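Local coordinates for extracellular solute-binding protein family 1 (Arthrobacter chlorophenolicus, PDB 4R2F) that probably captures sugars outside the cell for an ABC-type transporter and binds the disaccharide laminaribiose, at residues I113-K118 / F140-G145; D117-K122 / A324-V329. All blocks are in the same frame, centred on the assembly; numbering follows the deposited sequence.

Interaction 1: residues I113-K118 / F140-G145; sequences IAYADK and FKTSKG
Tyr115 and Gly145 bring the two backbones closest, with CA atoms 5.6 Å apart, where the type I turn of a beta hairpin, Thr142 to Gly145, meets the loop leading into helix 117-126. The Tyr115 ring lies over this turn. Lys144 O sits 3.6 Å above the ring plane, over its centre, and Ile113 CG2 lies on the opposite face. CG of Tyr115 is anti to its carbonyl carbon (chi1 -67°), which lays the ring across the Lys144-Gly145 peptide. Lys144 bends its chain past the phenol, with CE 3.2 Å from Tyr115 OH. Both polar ends go to Glu108: Lys144 NZ by a salt bridge, Tyr115 OH by a hydrogen bond. Asp117 OD1 packs 3.4 Å from Gly145 CA, where a CB would clash; the backbone angles of Gly145 also call for glycine. A water donates to Lys144 O and weakly to Asp117 OD2. Backbone bonds between Thr142 and Gly145 close the turn. Thr142 OG1 adds to them, donating to Gly145 O at 2.8 Å and accepting from Lys144 N in an ST turn. Helix 103-109 brings Glu108, and strand 145-161 continues from Gly145, its Tyr146 N bonding Asp117 OD1.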
loop_
_atom_site.group_PDB
_atom_site.type_symbol
_atom_site.label_atom_id
_atom_site.label_comp_id
_atom_site.label_asym_id
_atom_site.label_seq_id
_atom_site.Cartn_x
_atom_site.Cartn_y
_atom_site.Cartn_z
ATOM N N ILE A 113 15.552 14.402 6.256
ATOM C CA ILE A 113 15.509 13.115 6.934
ATOM C C ILE A 113 16.668 13.000 7.929
ATOM O O ILE A 113 17.717 13.598 7.732
ATOM C CB ILE A 113 15.550 11.979 5.886
ATOM C CG1 ILE A 113 14.661 10.817 6.299
ATOM C CG2 ILE A 113 16.984 11.528 5.596
ATOM C CD1 ILE A 113 13.184 11.130 6.146
ATOM N N ALA A 114 16.470 12.246 9.008
ATOM C CA ALA A 114 17.590 11.804 9.855
ATOM C C ALA A 114 17.895 10.327 9.589
ATOM O O ALA A 114 17.012 9.483 9.738
ATOM C CB ALA A 114 17.257 12.021 11.319
ATOM N N TYR A 115 19.133 10.020 9.199
ATOM C CA TYR A 115 19.521 8.666 8.823
ATOM C C TYR A 115 19.366 7.758 10.027
ATOM O O TYR A 115 19.611 8.172 11.151
ATOM C CB TYR A 115 20.966 8.622 8.274
ATOM C CG TYR A 115 21.084 9.338 6.963
ATOM C CD1 TYR A 115 20.518 8.807 5.825
ATOM C CD2 TYR A 115 21.728 10.572 6.861
ATOM C CE1 TYR A 115 20.576 9.481 4.610
ATOM C CE2 TYR A 115 21.805 11.243 5.644
ATOM C CZ TYR A 115 21.213 10.704 4.530
ATOM O OH TYR A 115 21.251 11.368 3.311
ATOM N N ALA A 116 18.944 6.525 9.761
ATOM C CA ALA A 116 18.605 5.557 10.793
ATOM C C ALA A 116 19.725 4.600 11.183
ATOM O O ALA A 116 19.461 3.576 11.827
ATOM C CB ALA A 116 17.381 4.767 10.341
ATOM N N ASP A 117 20.966 4.944 10.855
ATOM C CA ASP A 117 22.102 4.052 11.096
ATOM C C ASP A 117 22.244 3.683 12.567
ATOM O O ASP A 117 22.519 2.538 12.879
ATOM C CB ASP A 117 23.410 4.676 10.599
ATOM C CG ASP A 117 23.408 4.899 9.102
ATOM O OD1 ASP A 117 22.328 5.120 8.529
ATOM O OD2 ASP A 117 24.477 4.850 8.489
ATOM N N LYS A 118 22.069 4.650 13.462
ATOM C CA LYS A 118 22.196 4.387 14.896
ATOM C C LYS A 118 21.070 3.488 15.406
ATOM O O LYS A 118 21.280 2.689 16.309
ATOM C CB LYS A 118 22.254 5.703 15.701
ATOM C CG LYS A 118 23.565 6.487 15.595
ATOM C CD LYS A 118 24.654 6.033 16.573
ATOM C CE LYS A 118 24.269 6.197 18.044
ATOM N NZ LYS A 118 23.762 4.939 18.679
ATOM N N PHE A 140 16.521 0.295 1.838
ATOM C CA PHE A 140 16.601 1.612 2.450
ATOM C C PHE A 140 18.019 2.110 2.638
ATOM O O PHE A 140 18.235 3.230 3.122
ATOM C CB PHE A 140 15.833 1.586 3.764
ATOM C CG PHE A 140 14.391 1.302 3.556
ATOM C CD1 PHE A 140 13.564 2.293 3.059
ATOM C CD2 PHE A 140 13.881 0.043 3.747
ATOM C CE1 PHE A 140 12.239 2.053 2.798
ATOM C CE2 PHE A 140 12.552 -0.212 3.496
ATOM C CZ PHE A 140 11.728 0.797 3.015
ATOM N N LYS A 141 18.987 1.298 2.220
ATOM C CA LYS A 141 20.380 1.654 2.385
ATOM C C LYS A 141 20.804 2.522 1.213
ATOM O O LYS A 141 20.586 2.146 0.066
ATOM C CB LYS A 141 21.230 0.394 2.433
ATOM C CG LYS A 141 22.683 0.642 2.811
ATOM C CD LYS A 141 23.519 -0.595 2.511
ATOM C CE LYS A 141 24.981 -0.423 2.897
ATOM N NZ LYS A 141 25.812 -1.509 2.303
ATOM N N THR A 142 21.392 3.680 1.513
ATOM C CA THR A 142 21.998 4.542 0.502
ATOM C C THR A 142 23.450 4.803 0.871
ATOM O O THR A 142 23.877 4.488 1.967
ATOM C CB THR A 142 21.278 5.919 0.386
ATOM O OG1 THR A 142 21.594 6.743 1.515
ATOM C CG2 THR A 142 19.758 5.757 0.261
ATOM N N SER A 143 24.175 5.438 -0.042
ATOM C CA SER A 143 25.541 5.912 0.197
ATOM C C SER A 143 25.702 6.656 1.533
ATOM O O SER A 143 26.717 6.518 2.195
ATOM C CB SER A 143 25.987 6.861 -0.942
ATOM O OG SER A 143 25.700 6.344 -2.231
ATOM N N LYS A 144 24.701 7.451 1.902
ATOM C CA LYS A 144 24.794 8.367 3.018
ATOM C C LYS A 144 24.186 7.788 4.287
ATOM O O LYS A 144 24.334 8.386 5.333
ATOM C CB LYS A 144 24.117 9.696 2.657
ATOM C CG LYS A 144 24.477 10.183 1.262
ATOM C CD LYS A 144 24.039 11.586 0.895
ATOM C CE LYS A 144 22.598 11.782 0.445
ATOM N NZ LYS A 144 22.166 10.933 -0.693
ATOM N N GLY A 145 23.513 6.640 4.184
ATOM C CA GLY A 145 22.932 5.958 5.330
ATOM C C GLY A 145 21.602 5.291 4.997
ATOM O O GLY A 145 21.126 5.321 3.863
HETATM O O HOH W 1 24.668 7.832 8.028
#

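Interaction 2: residues D117-K122 / A324-V329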
loop_
_atom_site.group_PDB
_atom_site.type_symbol
_atom_site.label_atom_id
_atom_site.label_comp_id
_atom_site.label_asym_id
_atom_site.label_seq_id
_atom_site.Cartn_x
_atom_site.Cartn_y
_atom_site.Cartn_z
ATOM N N ASP A 117 20.966 4.944 10.855
ATOM C CA ASP A 117 22.102 4.052 11.096
ATOM C C ASP A 117 22.244 3.683 12.567
ATOM O O ASP A 117 22.519 2.538 12.879
ATOM C CB ASP A 117 23.410 4.676 10.599
ATOM C CG ASP A 117 23.408 4.899 9.102
ATOM O OD1 ASP A 117 22.328 5.120 8.529
ATOM O OD2 ASP A 117 24.477 4.850 8.489
ATOM N N LYS A 118 22.069 4.650 13.462
ATOM C CA LYS A 118 22.196 4.387 14.896
ATOM C C LYS A 118 21.070 3.488 15.406
ATOM O O LYS A 118 21.280 2.689 16.309
ATOM C CB LYS A 118 22.254 5.703 15.701
ATOM C CG LYS A 118 23.565 6.487 15.595
ATOM C CD LYS A 118 24.654 6.033 16.573
ATOM C CE LYS A 118 24.269 6.197 18.044
ATOM N NZ LYS A 118 23.762 4.939 18.679
ATOM N N VAL A 119 19.867 3.643 14.855
ATOM C CA VAL A 119 18.753 2.732 15.178
ATOM C C VAL A 119 19.108 1.320 14.769
ATOM O O VAL A 119 18.956 0.389 15.550
ATOM C CB VAL A 119 17.435 3.170 14.480
ATOM C CG1 VAL A 119 16.372 2.074 14.561
ATOM C CG2 VAL A 119 16.937 4.474 15.100
ATOM N N ILE A 120 19.625 1.170 13.554
ATOM C CA ILE A 120 20.052 -0.130 13.068
ATOM C C ILE A 120 21.086 -0.769 14.018
ATOM O O ILE A 120 20.982 -1.946 14.323
ATOM C CB ILE A 120 20.662 -0.044 11.661
ATOM C CG1 ILE A 120 19.620 0.383 10.606
ATOM C CG2 ILE A 120 21.277 -1.383 11.264
ATOM C CD1 ILE A 120 18.456 -0.545 10.443
ATOM N N GLU A 121 22.076 0.003 14.451
ATOM C CA GLU A 121 23.073 -0.464 15.442
ATOM C C GLU A 121 22.411 -0.926 16.724
ATOM O O GLU A 121 22.757 -1.978 17.239
ATOM C CB GLU A 121 24.056 0.641 15.843
ATOM C CG GLU A 121 25.066 1.092 14.800
ATOM C CD GLU A 121 25.794 2.376 15.224
ATOM O OE1 GLU A 121 26.115 2.521 16.429
ATOM O OE2 GLU A 121 26.049 3.254 14.362
ATOM N N LYS A 122 21.483 -0.124 17.258
ATOM C CA LYS A 122 20.792 -0.487 18.466
ATOM C C LYS A 122 19.983 -1.773 18.276
ATOM O O LYS A 122 19.905 -2.589 19.188
ATOM C CB LYS A 122 19.908 0.649 18.993
ATOM C CG LYS A 122 20.666 1.886 19.485
ATOM C CD LYS A 122 19.679 3.039 19.720
ATOM C CE LYS A 122 20.253 4.141 20.583
ATOM N NZ LYS A 122 20.351 3.681 21.990
ATOM N N ALA A 324 16.712 10.896 21.286
ATOM C CA ALA A 324 15.363 10.528 21.683
ATOM C C ALA A 324 14.551 9.984 20.503
ATOM O O ALA A 324 13.815 9.011 20.662
ATOM C CB ALA A 324 14.652 11.722 22.319
ATOM N N SER A 325 14.661 10.605 19.335
ATOM C CA SER A 325 14.019 10.052 18.140
ATOM C C SER A 325 14.429 8.570 18.002
ATOM O O SER A 325 13.588 7.704 17.836
ATOM C CB SER A 325 14.423 10.830 16.896
ATOM O OG SER A 325 13.902 12.140 16.915
ATOM N N GLU A 326 15.723 8.302 18.155
ATOM C CA GLU A 326 16.278 6.966 17.977
ATOM C C GLU A 326 15.767 6.008 19.024
ATOM O O GLU A 326 15.381 4.896 18.705
ATOM C CB GLU A 326 17.803 7.026 17.987
ATOM C CG GLU A 326 18.308 7.607 16.690
ATOM C CD GLU A 326 19.698 8.186 16.752
ATOM O OE1 GLU A 326 20.345 8.234 17.832
ATOM O OE2 GLU A 326 20.148 8.585 15.668
ATOM N N GLU A 327 15.735 6.450 20.273
ATOM C CA GLU A 327 15.159 5.638 21.337
ATOM C C GLU A 327 13.691 5.337 21.088
ATOM O O GLU A 327 13.253 4.202 21.293
ATOM C CB GLU A 327 15.316 6.318 22.703
ATOM C CG GLU A 327 16.736 6.295 23.272
ATOM C CD GLU A 327 17.336 4.894 23.421
ATOM O OE1 GLU A 327 16.677 3.985 23.977
ATOM O OE2 GLU A 327 18.495 4.708 23.000
ATOM N N PHE A 328 12.933 6.343 20.640
ATOM C CA PHE A 328 11.527 6.140 20.376
ATOM C C PHE A 328 11.377 5.066 19.325
ATOM O O PHE A 328 10.555 4.167 19.489
ATOM C CB PHE A 328 10.786 7.397 19.884
ATOM C CG PHE A 328 9.342 7.113 19.515
ATOM C CD1 PHE A 328 8.367 7.006 20.491
ATOM C CD2 PHE A 328 8.977 6.882 18.196
ATOM C CE1 PHE A 328 7.062 6.699 20.169
ATOM C CE2 PHE A 328 7.674 6.574 17.858
ATOM C CZ PHE A 328 6.708 6.475 18.853
ATOM N N VAL A 329 12.141 5.179 18.237
ATOM C CA VAL A 329 11.969 4.246 17.114
ATOM C C VAL A 329 12.299 2.823 17.556
ATOM O O VAL A 329 11.612 1.899 17.181
ATOM C CB VAL A 329 12.769 4.645 15.853
ATOM C CG1 VAL A 329 12.762 3.521 14.809
ATOM C CG2 VAL A 329 12.235 5.936 15.236
HETATM O O HOH W 2 19.997 6.817 13.536
#
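Val119 and Glu326 form the centre of a partly buried helix-helix contact, in which helix 117-126 packs beside helix 322-335 on the outside of the sheet. The short axes approach to 9.4 Å and cross at -45°. Val119 CG2 rests on the aliphatic part of Glu326, 3.8 Å from its CG. The other methyl, CG1, is anti to the backbone N of Val119 (chi1 167°) and meets Val329 CG1 at 3.9 Å. The two valine side chains cross at about a right angle. Met315 of strand 306-316 touches both valines and Glu326, closing the contact from the sheet side. This is the layered alpha/beta packing of a periplasmic-binding-protein-like fold, with helices laid against a central sheet. Glu326 reaches across with its chain extended beyond CG. Its carboxylate lies against the base of Lys118, with OE2 3.6 Å from Lys118 CB. Gln322 NE2 donates to Glu326 OE2, and a water donates to the same atom at 2.8 Å. That water accepts a weak bond from Lys118 N, near the start of helix 117-126. Cutting Glu326 back to an alanine would probably leave Gln322 NE2 and the water without this acceptor and thin the cover over Val119 CG2. Lys118 NZ stays 4.8 Å from Glu326 OE1, too far for a salt bridge, though the opposite charges may attract weakly. At the outer rim Lys122 and Glu327 form a salt bridge. The modelled distance of 2.3 Å from Lys122 NZ to Glu327 OE2 is too short to be trusted in detail.

The segments of interactions 1 and 2 overlap at Asp117 and Lys118, but each of these residues takes part in one contact. The centres of the contacts are 11 Å apart. Asp117 faces the 140-145 turn, whereas Lys118, Val119 and Lys122 meet 324-329. The helix start and the loop before it thus meet a nearby hairpin turn in one contact and a helix some 200 residues on in the other. Strand 306-316 lies beside both: Met315 bonds Ala114 through the backbone and packs under the valines of interaction 2. The centres of interactions 1 and 2 are about 23 and 25 Å from the centre of the chain, on the same side. Neither contact includes the bound sugar; both are structural packing.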